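Local structure of cellulose-binding protein (Saccharophagus degradans, 2YHG) at residues A[307-313]-A[424-429]; A[331-337]-A[364-370]; A[358-362]-A[373-377]. The protein is the nucleoside hydrolase-like and C-terminal beta part of a cellulose-binding protein and may hydrolyse glycosidic bonds in carbohydrate metabolism. One frame throughout, in Å; residues are numbered along the deposited sequence. Where two conformers were deposited one is given.

Contact 1 of 3, residues A[307-313]-A[424-429]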
loop_
_atom_site.group_PDB
_atom_site.type_symbol
_atom_site.label_atom_id
_atom_site.label_comp_id
_atom_site.label_asym_id
_atom_site.label_seq_id
_atom_site.Cartn_x
_atom_site.Cartn_y
_atom_site.Cartn_z
ATOM N N TRP A 307 11.413 6.774 -3.374
ATOM C CA TRP A 307 10.386 6.696 -4.388
ATOM C C TRP A 307 9.610 8.012 -4.588
ATOM O O TRP A 307 8.701 8.063 -5.383
ATOM C CB TRP A 307 9.377 5.612 -3.999
ATOM C CG TRP A 307 9.997 4.274 -3.662
ATOM C CD1 TRP A 307 10.076 3.723 -2.424
ATOM C CD2 TRP A 307 10.634 3.341 -4.551
ATOM N NE1 TRP A 307 10.731 2.525 -2.466
ATOM C CE2 TRP A 307 11.094 2.268 -3.763
ATOM C CE3 TRP A 307 10.873 3.322 -5.926
ATOM C CZ2 TRP A 307 11.734 1.166 -4.310
ATOM C CZ3 TRP A 307 11.503 2.219 -6.463
ATOM C CH2 TRP A 307 11.944 1.170 -5.654
ATOM N N SER A 308 9.955 9.053 -3.840
ATOM C CA SER A 308 9.134 10.249 -3.724
ATOM C C SER A 308 8.811 10.899 -5.066
ATOM O O SER A 308 7.699 11.367 -5.263
ATOM C CB SER A 308 9.785 11.282 -2.785
ATOM O OG SER A 308 9.465 11.005 -1.421
ATOM N N THR A 309 9.790 11.015 -5.967
ATOM C CA THR A 309 9.488 11.708 -7.220
ATOM C C THR A 309 8.352 11.002 -7.943
ATOM O O THR A 309 7.426 11.650 -8.476
ATOM C CB THR A 309 10.717 11.827 -8.093
ATOM O OG1 THR A 309 11.662 12.643 -7.411
ATOM C CG2 THR A 309 10.374 12.462 -9.444
ATOM N N ALA A 310 8.440 9.673 -8.042
ATOM C CA ALA A 310 7.403 8.904 -8.707
ATOM C C ALA A 310 6.057 9.066 -8.003
ATOM O O ALA A 310 5.021 9.203 -8.632
ATOM C CB ALA A 310 7.797 7.446 -8.819
ATOM N N ILE A 311 6.078 8.992 -6.674
ATOM C CA ILE A 311 4.878 9.135 -5.859
ATOM C C ILE A 311 4.210 10.487 -6.113
ATOM O O ILE A 311 2.996 10.566 -6.338
ATOM C CB ILE A 311 5.194 8.978 -4.357
ATOM C CG1 ILE A 311 5.625 7.539 -4.041
ATOM C CG2 ILE A 311 4.029 9.434 -3.498
ATOM C CD1 ILE A 311 6.215 7.350 -2.646
ATOM N N HIS A 312 5.001 11.556 -6.089
ATOM C CA HIS A 312 4.409 12.870 -6.225
ATOM C C HIS A 312 3.880 13.125 -7.627
ATOM O O HIS A 312 2.807 13.720 -7.813
ATOM C CB HIS A 312 5.396 13.971 -5.855
ATOM C CG HIS A 312 5.901 13.862 -4.456
ATOM N ND1 HIS A 312 5.158 13.334 -3.421
ATOM C CD2 HIS A 312 7.108 14.180 -3.936
ATOM C CE1 HIS A 312 5.920 13.314 -2.339
ATOM N NE2 HIS A 312 7.091 13.857 -2.607
ATOM N N ASN A 313 4.612 12.652 -8.620
ATOM C CA ASN A 313 4.179 12.840 -9.992
ATOM C C ASN A 313 2.905 12.042 -10.259
ATOM O O ASN A 313 1.992 12.503 -10.957
ATOM C CB ASN A 313 5.280 12.455 -10.977
ATOM C CG ASN A 313 6.423 13.426 -10.971
ATOM O OD1 ASN A 313 6.504 14.364 -10.156
ATOM N ND2 ASN A 313 7.355 13.187 -11.893
ATOM N N PRO A 424 3.168 15.576 -15.539
ATOM C CA PRO A 424 4.548 15.358 -15.101
ATOM C C PRO A 424 5.037 13.958 -15.535
ATOM O O PRO A 424 4.260 13.157 -15.921
ATOM C CB PRO A 424 4.395 15.375 -13.552
ATOM C CG PRO A 424 3.086 14.697 -13.351
ATOM C CD PRO A 424 2.199 15.185 -14.497
ATOM N N ASN A 425 6.337 13.718 -15.430
ATOM C CA ASN A 425 6.862 12.410 -15.862
ATOM C C ASN A 425 6.250 11.312 -14.991
ATOM O O ASN A 425 6.272 11.403 -13.754
ATOM C CB ASN A 425 8.380 12.286 -15.651
ATOM C CG ASN A 425 9.266 13.236 -16.479
ATOM O OD1 ASN A 425 10.437 13.260 -16.231
ATOM N ND2 ASN A 425 8.703 13.987 -17.452
ATOM N N LEU A 426 5.767 10.259 -15.611
ATOM C CA LEU A 426 5.199 9.149 -14.881
ATOM C C LEU A 426 6.075 7.907 -15.004
ATOM O O LEU A 426 6.746 7.660 -16.003
ATOM C CB LEU A 426 3.775 8.861 -15.332
ATOM C CG LEU A 426 2.750 9.901 -14.912
ATOM C CD1 LEU A 426 1.416 9.578 -15.518
ATOM C CD2 LEU A 426 2.657 9.967 -13.374
ATOM N N TYR A 427 6.028 7.104 -13.944
ATOM C CA TYR A 427 6.916 5.962 -13.764
ATOM C C TYR A 427 6.143 4.663 -13.781
ATOM O O TYR A 427 4.971 4.600 -13.409
ATOM C CB TYR A 427 7.685 6.091 -12.448
ATOM C CG TYR A 427 8.656 7.257 -12.411
ATOM C CD1 TYR A 427 8.222 8.586 -12.261
ATOM C CD2 TYR A 427 10.010 7.050 -12.525
ATOM C CE1 TYR A 427 9.126 9.629 -12.225
ATOM C CE2 TYR A 427 10.909 8.078 -12.505
ATOM C CZ TYR A 427 10.476 9.360 -12.282
ATOM O OH TYR A 427 11.398 10.390 -12.306
ATOM N N ALA A 428 6.847 3.597 -14.128
ATOM C CA ALA A 428 6.341 2.243 -13.962
ATOM C C ALA A 428 7.506 1.312 -13.678
ATOM O O ALA A 428 8.668 1.676 -13.875
ATOM C CB ALA A 428 5.571 1.771 -15.189
ATOM N N TYR A 429 7.195 0.131 -13.160
ATOM C CA TYR A 429 8.210 -0.766 -12.622
ATOM C C TYR A 429 7.999 -2.183 -13.076
ATOM O O TYR A 429 6.873 -2.661 -13.150
ATOM C CB TYR A 429 8.130 -0.765 -11.089
ATOM C CG TYR A 429 8.256 0.599 -10.466
ATOM C CD1 TYR A 429 9.469 1.230 -10.366
ATOM C CD2 TYR A 429 7.126 1.302 -10.038
ATOM C CE1 TYR A 429 9.564 2.497 -9.811
ATOM C CE2 TYR A 429 7.215 2.538 -9.449
ATOM C CZ TYR A 429 8.437 3.124 -9.338
ATOM O OH TYR A 429 8.521 4.358 -8.708
HETATM O O HOH W 1 4.808 7.937 -11.304
#
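The side-chain amide of N313 gives its ND2 to the backbone O of N425, 2.8 Å away. The N-H...O angle is 153°. The bond arrives on a lone pair, in the carbonyl plane, and N425 O lies close to the amide plane of N313. CG of N313 stands anti to its own carbonyl carbon (chi1 -71°), which sends the amide past P424 toward that oxygen. The N313 amide runs alongside the P424 ring, head to tail, with its CG against CB of P424. ND2 also lies at the edge of the Y427 ring, near its plane.

One turn back, the methyl of A310 fits between two tyrosines. Its CB is 3.7 Å from CD1 of Y427 and 3.2 Å from OH of Y429, at the edge of the Y429 ring and near its plane. The hydroxyl of Y429 is hydrogen-bonded to NE1 of W267. W307 turns the edge of its six-membered ring to the face of Y429 in an offset T-shaped pair, with planes at 88° and centroids 5.7 Å apart. CG2 of T309 touches the hydroxyl of Y427. A water accepts from Y427 N and donates to A310 O, so it bridges helix and strand. Helix 308-323 thus covers one face of the four-stranded sheet at the start of its inner strand 427-436, a helix packed on the outside of a beta sandwich.

Contact 2 of 3, residues A[331-337]-A[364-370]. With CA (calcium ion), chain D.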
loop_
_atom_site.group_PDB
_atom_site.type_symbol
_atom_site.label_atom_id
_atom_site.label_comp_id
_atom_site.label_asym_id
_atom_site.label_seq_id
_atom_site.Cartn_x
_atom_site.Cartn_y
_atom_site.Cartn_z
ATOM N N ASN A 331 -1.479 13.099 -18.509
ATOM C CA ASN A 331 -0.505 12.045 -18.705
ATOM C C ASN A 331 -0.922 10.749 -18.033
ATOM O O ASN A 331 -1.545 10.760 -16.969
ATOM C CB ASN A 331 0.851 12.502 -18.192
ATOM C CG ASN A 331 1.984 11.583 -18.623
ATOM O OD1 ASN A 331 1.855 10.845 -19.602
ATOM N ND2 ASN A 331 3.131 11.664 -17.936
ATOM N N HIS A 332 -0.593 9.637 -18.687
ATOM C CA HIS A 332 -0.842 8.295 -18.170
ATOM C C HIS A 332 0.444 7.469 -18.123
ATOM O O HIS A 332 1.397 7.727 -18.868
ATOM C CB HIS A 332 -1.904 7.602 -19.003
ATOM C CG HIS A 332 -3.106 8.468 -19.209
ATOM N ND1 HIS A 332 -3.144 9.413 -20.207
ATOM C CD2 HIS A 332 -4.224 8.660 -18.469
ATOM C CE1 HIS A 332 -4.238 10.147 -20.076
ATOM N NE2 HIS A 332 -4.921 9.702 -19.039
ATOM N N HIS A 333 0.482 6.495 -17.236
ATOM C CA HIS A 333 1.712 5.784 -16.936
ATOM C C HIS A 333 2.206 4.956 -18.118
ATOM O O HIS A 333 1.406 4.330 -18.814
ATOM C CB HIS A 333 1.557 4.912 -15.721
ATOM C CG HIS A 333 0.971 5.630 -14.555
ATOM N ND1 HIS A 333 -0.347 6.024 -14.493
ATOM C CD2 HIS A 333 1.554 6.040 -13.411
ATOM C CE1 HIS A 333 -0.557 6.622 -13.331
ATOM N NE2 HIS A 333 0.595 6.682 -12.671
ATOM N N PRO A 334 3.530 4.828 -18.241
ATOM C CA PRO A 334 4.062 3.886 -19.222
ATOM C C PRO A 334 3.805 2.449 -18.780
ATOM O O PRO A 334 3.480 2.175 -17.614
ATOM C CB PRO A 334 5.544 4.209 -19.240
ATOM C CG PRO A 334 5.835 4.911 -17.970
ATOM C CD PRO A 334 4.591 5.570 -17.531
ATOM N N VAL A 335 3.913 1.545 -19.747
ATOM C CA VAL A 335 3.508 0.165 -19.609
ATOM C C VAL A 335 4.733 -0.744 -19.832
ATOM O O VAL A 335 5.261 -0.827 -20.948
ATOM C CB VAL A 335 2.406 -0.182 -20.600
ATOM C CG1 VAL A 335 2.103 -1.681 -20.490
ATOM C CG2 VAL A 335 1.161 0.683 -20.339
ATOM N N PRO A 336 5.233 -1.388 -18.773
ATOM C CA PRO A 336 6.457 -2.170 -18.951
ATOM C C PRO A 336 6.199 -3.525 -19.572
ATOM O O PRO A 336 5.217 -4.195 -19.256
ATOM C CB PRO A 336 6.971 -2.409 -17.531
ATOM C CG PRO A 336 6.204 -1.586 -16.689
ATOM C CD PRO A 336 4.914 -1.205 -17.353
ATOM N N VAL A 337 7.159 -3.971 -20.369
ATOM C CA VAL A 337 7.254 -5.349 -20.841
ATOM C C VAL A 337 8.704 -5.768 -20.700
ATOM O O VAL A 337 9.571 -4.962 -21.008
ATOM C CB VAL A 337 6.798 -5.443 -22.322
ATOM C CG1 VAL A 337 7.023 -6.852 -22.857
ATOM C CG2 VAL A 337 5.327 -5.004 -22.455
ATOM N N SER A 364 7.958 -2.372 -24.147
ATOM C CA SER A 364 7.346 -1.395 -23.262
ATOM C C SER A 364 6.745 -0.301 -24.140
ATOM O O SER A 364 7.215 -0.051 -25.242
ATOM C CB SER A 364 8.379 -0.806 -22.311
ATOM O OG SER A 364 8.941 -1.766 -21.418
ATOM N N SER A 365 5.729 0.363 -23.633
ATOM C CA SER A 365 5.054 1.361 -24.432
ATOM C C SER A 365 4.581 2.489 -23.533
ATOM O O SER A 365 4.536 2.356 -22.305
ATOM C CB SER A 365 3.882 0.755 -25.204
ATOM O OG SER A 365 2.924 0.197 -24.302
ATOM N N ASP A 366 4.146 3.580 -24.155
ATOM C CA ASP A 366 3.443 4.626 -23.446
ATOM C C ASP A 366 2.169 4.978 -24.150
ATOM O O ASP A 366 2.179 5.251 -25.352
ATOM C CB ASP A 366 4.290 5.851 -23.326
ATOM C CG ASP A 366 3.638 6.893 -22.462
ATOM O OD1 ASP A 366 3.725 6.766 -21.236
ATOM O OD2 ASP A 366 2.947 7.790 -22.998
ATOM N N PRO A 367 1.052 5.020 -23.402
ATOM C CA PRO A 367 -0.250 5.153 -24.081
ATOM C C PRO A 367 -0.524 6.558 -24.593
ATOM O O PRO A 367 -1.438 6.779 -25.403
ATOM C CB PRO A 367 -1.256 4.779 -22.986
ATOM C CG PRO A 367 -0.510 5.094 -21.688
ATOM C CD PRO A 367 0.921 4.713 -21.956
ATOM N N ASP A 368 0.300 7.510 -24.193
ATOM C CA ASP A 368 0.176 8.871 -24.708
ATOM C C ASP A 368 1.108 9.116 -25.885
ATOM O O ASP A 368 1.105 10.204 -26.450
ATOM C CB ASP A 368 0.489 9.882 -23.616
ATOM C CG ASP A 368 -0.210 9.575 -22.330
ATOM O OD1 ASP A 368 -1.447 9.747 -22.305
ATOM O OD2 ASP A 368 0.449 9.095 -21.369
ATOM N N GLY A 369 1.969 8.146 -26.194
ATOM C CA GLY A 369 2.982 8.309 -27.214
ATOM C C GLY A 369 4.174 9.095 -26.715
ATOM O O GLY A 369 4.929 9.633 -27.523
ATOM N N ASP A 370 4.369 9.149 -25.394
ATOM C CA ASP A 370 5.566 9.776 -24.870
ATOM C C ASP A 370 6.803 8.934 -25.207
ATOM O O ASP A 370 6.703 7.731 -25.425
ATOM C CB ASP A 370 5.489 9.886 -23.341
ATOM C CG ASP A 370 4.270 10.656 -22.828
ATOM O OD1 ASP A 370 3.855 11.621 -23.492
ATOM O OD2 ASP A 370 3.852 10.375 -21.696
HETATM CA CA CA D . 2.660 8.794 -20.552
HETATM O O HOH W 2 1.681 12.511 -21.958
#
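A calcium site joins the loops 331-337 and 364-370. The ion is bound by OD1 of N331 and backbone O of H332 from one loop. D366, D368 and D370 bind it from the other, and D420 completes the shell. D366 is bidentate and uneven, with OD1 at 2.4 Å and OD2 at 2.7 Å from the calcium. CG of D366 is anti to its backbone N (chi1 -174°), which carries the carboxylate to the metal.

D368 does double duty. Its OD2 binds the calcium and accepts from H332 N, while its OD1 accepts from ND1 of H332, 2.7 Å away. That second bond is nearly straight, at 172°. It uses the syn lone pair of OD1 and lies 4° from the ring plane. NE2 of H332 is hydrogen-bonded in turn to ND1 of H96, which probably fixes the rotation of the ring.

The aspartates alternate along the chain, a DxDxD calcium-binding loop. D366 to G369 form a type I turn and D370 follows it. OD2 of D366 also accepts from the backbone N of D368, an Asx turn, and from D370 N on the opposite face of its carboxylate plane. The calcium would help to offset the negative charge gathered here.

Beyond the ion the loops run antiparallel. V335 and S365 form a single hydrogen-bonded bridge, with V335 N to S365 O at 2.8 Å and S365 N to V335 O at 3.0 Å. Further along, V337 N donates to S364 OG, 3.0 Å away, a hydroxyl also hydrogen-bonded to A361 O.

Contact 3 of 3, residues A[358-362]-A[373-377]. With EDO (1,2-ethanediol), chain K.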
loop_
_atom_site.group_PDB
_atom_site.type_symbol
_atom_site.label_atom_id
_atom_site.label_comp_id
_atom_site.label_asym_id
_atom_site.label_seq_id
_atom_site.Cartn_x
_atom_site.Cartn_y
_atom_site.Cartn_z
ATOM N N SER A 358 20.002 -11.795 -20.203
ATOM C CA SER A 358 19.474 -10.679 -20.963
ATOM C C SER A 358 18.089 -10.279 -20.439
ATOM O O SER A 358 17.218 -11.141 -20.290
ATOM C CB SER A 358 19.391 -11.091 -22.436
ATOM O OG SER A 358 18.566 -10.227 -23.179
ATOM N N LEU A 359 17.890 -8.998 -20.161
ATOM C CA LEU A 359 16.576 -8.480 -19.769
ATOM C C LEU A 359 16.258 -7.327 -20.708
ATOM O O LEU A 359 16.938 -6.318 -20.710
ATOM C CB LEU A 359 16.570 -8.012 -18.314
ATOM C CG LEU A 359 16.855 -9.073 -17.245
ATOM C CD1 LEU A 359 16.963 -8.416 -15.860
ATOM C CD2 LEU A 359 15.849 -10.197 -17.250
ATOM N N ASP A 360 15.253 -7.534 -21.539
ATOM C CA ASP A 360 14.964 -6.634 -22.636
ATOM C C ASP A 360 13.578 -6.033 -22.453
ATOM O O ASP A 360 12.597 -6.757 -22.493
ATOM C CB ASP A 360 15.035 -7.428 -23.955
ATOM C CG ASP A 360 14.918 -6.578 -25.167
ATOM O OD1 ASP A 360 14.670 -5.359 -25.058
ATOM O OD2 ASP A 360 15.073 -7.168 -26.259
ATOM N N ALA A 361 13.542 -4.724 -22.218
ATOM C CA ALA A 361 12.300 -4.009 -22.008
ATOM C C ALA A 361 11.754 -3.383 -23.286
ATOM O O ALA A 361 10.788 -2.596 -23.215
ATOM C CB ALA A 361 12.489 -2.936 -20.930
ATOM N N SER A 362 12.310 -3.710 -24.441
ATOM C CA SER A 362 11.674 -3.306 -25.709
ATOM C C SER A 362 10.179 -3.798 -25.753
ATOM O O SER A 362 9.804 -4.850 -25.417
ATOM C CB SER A 362 12.511 -3.898 -26.884
ATOM O OG SER A 362 13.828 -3.494 -26.777
ATOM N N ASN A 373 12.308 6.380 -20.956
ATOM C CA ASN A 373 13.634 6.243 -20.377
ATOM C C ASN A 373 13.646 4.947 -19.583
ATOM O O ASN A 373 12.700 4.667 -18.835
ATOM C CB ASN A 373 13.914 7.451 -19.466
ATOM C CG ASN A 373 15.253 7.370 -18.773
ATOM O OD1 ASN A 373 15.375 6.725 -17.718
ATOM N ND2 ASN A 373 16.297 7.875 -19.435
ATOM N N TYR A 374 14.705 4.152 -19.755
ATOM C CA TYR A 374 14.831 2.871 -19.134
ATOM C C TYR A 374 15.970 2.962 -18.152
ATOM O O TYR A 374 17.065 3.411 -18.510
ATOM C CB TYR A 374 15.147 1.804 -20.195
ATOM C CG TYR A 374 14.156 1.733 -21.321
ATOM C CD1 TYR A 374 14.262 2.579 -22.415
ATOM C CD2 TYR A 374 13.150 0.782 -21.336
ATOM C CE1 TYR A 374 13.317 2.530 -23.452
ATOM C CE2 TYR A 374 12.231 0.733 -22.350
ATOM C CZ TYR A 374 12.294 1.600 -23.400
ATOM O OH TYR A 374 11.400 1.457 -24.448
ATOM N N SER A 375 15.748 2.457 -16.929
ATOM C CA SER A 375 16.802 2.401 -15.939
ATOM C C SER A 375 16.753 1.068 -15.182
ATOM O O SER A 375 15.776 0.793 -14.490
ATOM C CB SER A 375 16.654 3.560 -14.974
ATOM O OG SER A 375 17.717 3.597 -14.047
ATOM N N TRP A 376 17.829 0.287 -15.285
ATOM C CA TRP A 376 17.934 -0.995 -14.613
ATOM C C TRP A 376 18.817 -0.859 -13.399
ATOM O O TRP A 376 19.919 -0.304 -13.512
ATOM C CB TRP A 376 18.529 -2.040 -15.552
ATOM C CG TRP A 376 17.701 -2.282 -16.773
ATOM C CD1 TRP A 376 17.829 -1.670 -17.999
ATOM C CD2 TRP A 376 16.700 -3.277 -16.924
ATOM N NE1 TRP A 376 16.983 -2.234 -18.884
ATOM C CE2 TRP A 376 16.267 -3.216 -18.259
ATOM C CE3 TRP A 376 16.106 -4.189 -16.054
ATOM C CZ2 TRP A 376 15.290 -4.060 -18.753
ATOM C CZ3 TRP A 376 15.134 -5.026 -16.542
ATOM C CH2 TRP A 376 14.727 -4.957 -17.877
ATOM N N SER A 377 18.402 -1.432 -12.274
ATOM C CA SER A 377 19.177 -1.359 -11.068
ATOM C C SER A 377 19.169 -2.669 -10.304
ATOM O O SER A 377 18.260 -3.487 -10.440
ATOM C CB SER A 377 18.656 -0.223 -10.171
ATOM O OG SER A 377 17.327 -0.477 -9.802
HETATM C C1 EDO K . 15.852 1.208 -7.296
HETATM O O1 EDO K . 16.723 2.254 -6.851
HETATM C C2 EDO K . 16.070 -0.107 -6.562
HETATM O O2 EDO K . 17.352 -0.627 -6.885
#
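W376 and Y374 both hold CG anti to the carbonyl carbon, beside the backbone N (chi1 -61° and -56°). Two residues apart on strand 372-378, they send their rings the same way, toward 358-362. L359 has the same first torsion (chi1 -62°), and its CB and CD1 lie against CH2 and CZ3 of W376.

The six-membered ring of W376 does most of the touching. Its CH2 lies 3.6 Å from CB of L359, and its CZ3 is 3.9 Å from CD1 of the same leucine. CZ2 reaches the backbone O of L359 at 3.4 Å and the methyl of A361 at 3.7 Å. That methyl fills the gap between the two aromatic side chains, since CB of A361 is also 3.8 Å from CD2 of Y374. On the tyrosine, CE2 approaches A361 O, which is hydrogen-bonded to OG of S364. The indole NE1 donates to the backbone O of S396, so the one polar atom of this ring is paired.

D360 points away from the contact. Its OD1 accepts from both N and OG of S362, with the bond to N at 2.9 Å marking an Asx turn where the strand ends.

The segments belong to different sheets: 356-360 pairs with 398-402, and 372-378 pairs with 411-420. The rings therefore fill the space between the layers of a beta sandwich. Contact across it is by apolar side chains and by aromatic carbons near the backbone oxygens of L359 and A361, which suggests that, between these segments, the sheets are held mainly by shape and burial.

Overall arrangement
Contact 3 is the buried one, where two sheets of the C-terminal domain meet through apolar side chains. Contacts 1 and 2 are partly buried and use more polar chemistry. Contact 1 joins helix 308-323 to the four-stranded sheet by aromatic packing, a side-chain amide hydrogen bond and a water. Contact 2 ties loops at one end of that domain through calcium and backbone bonds. Contacts 1 and 3 reach the same sheet, at strands 427-436 and 372-378, but do not touch; their centres are about 17 Å apart. Contact 2 touches both. P424 O probably bonds N331 ND2, and V337 O packs on A361 CB.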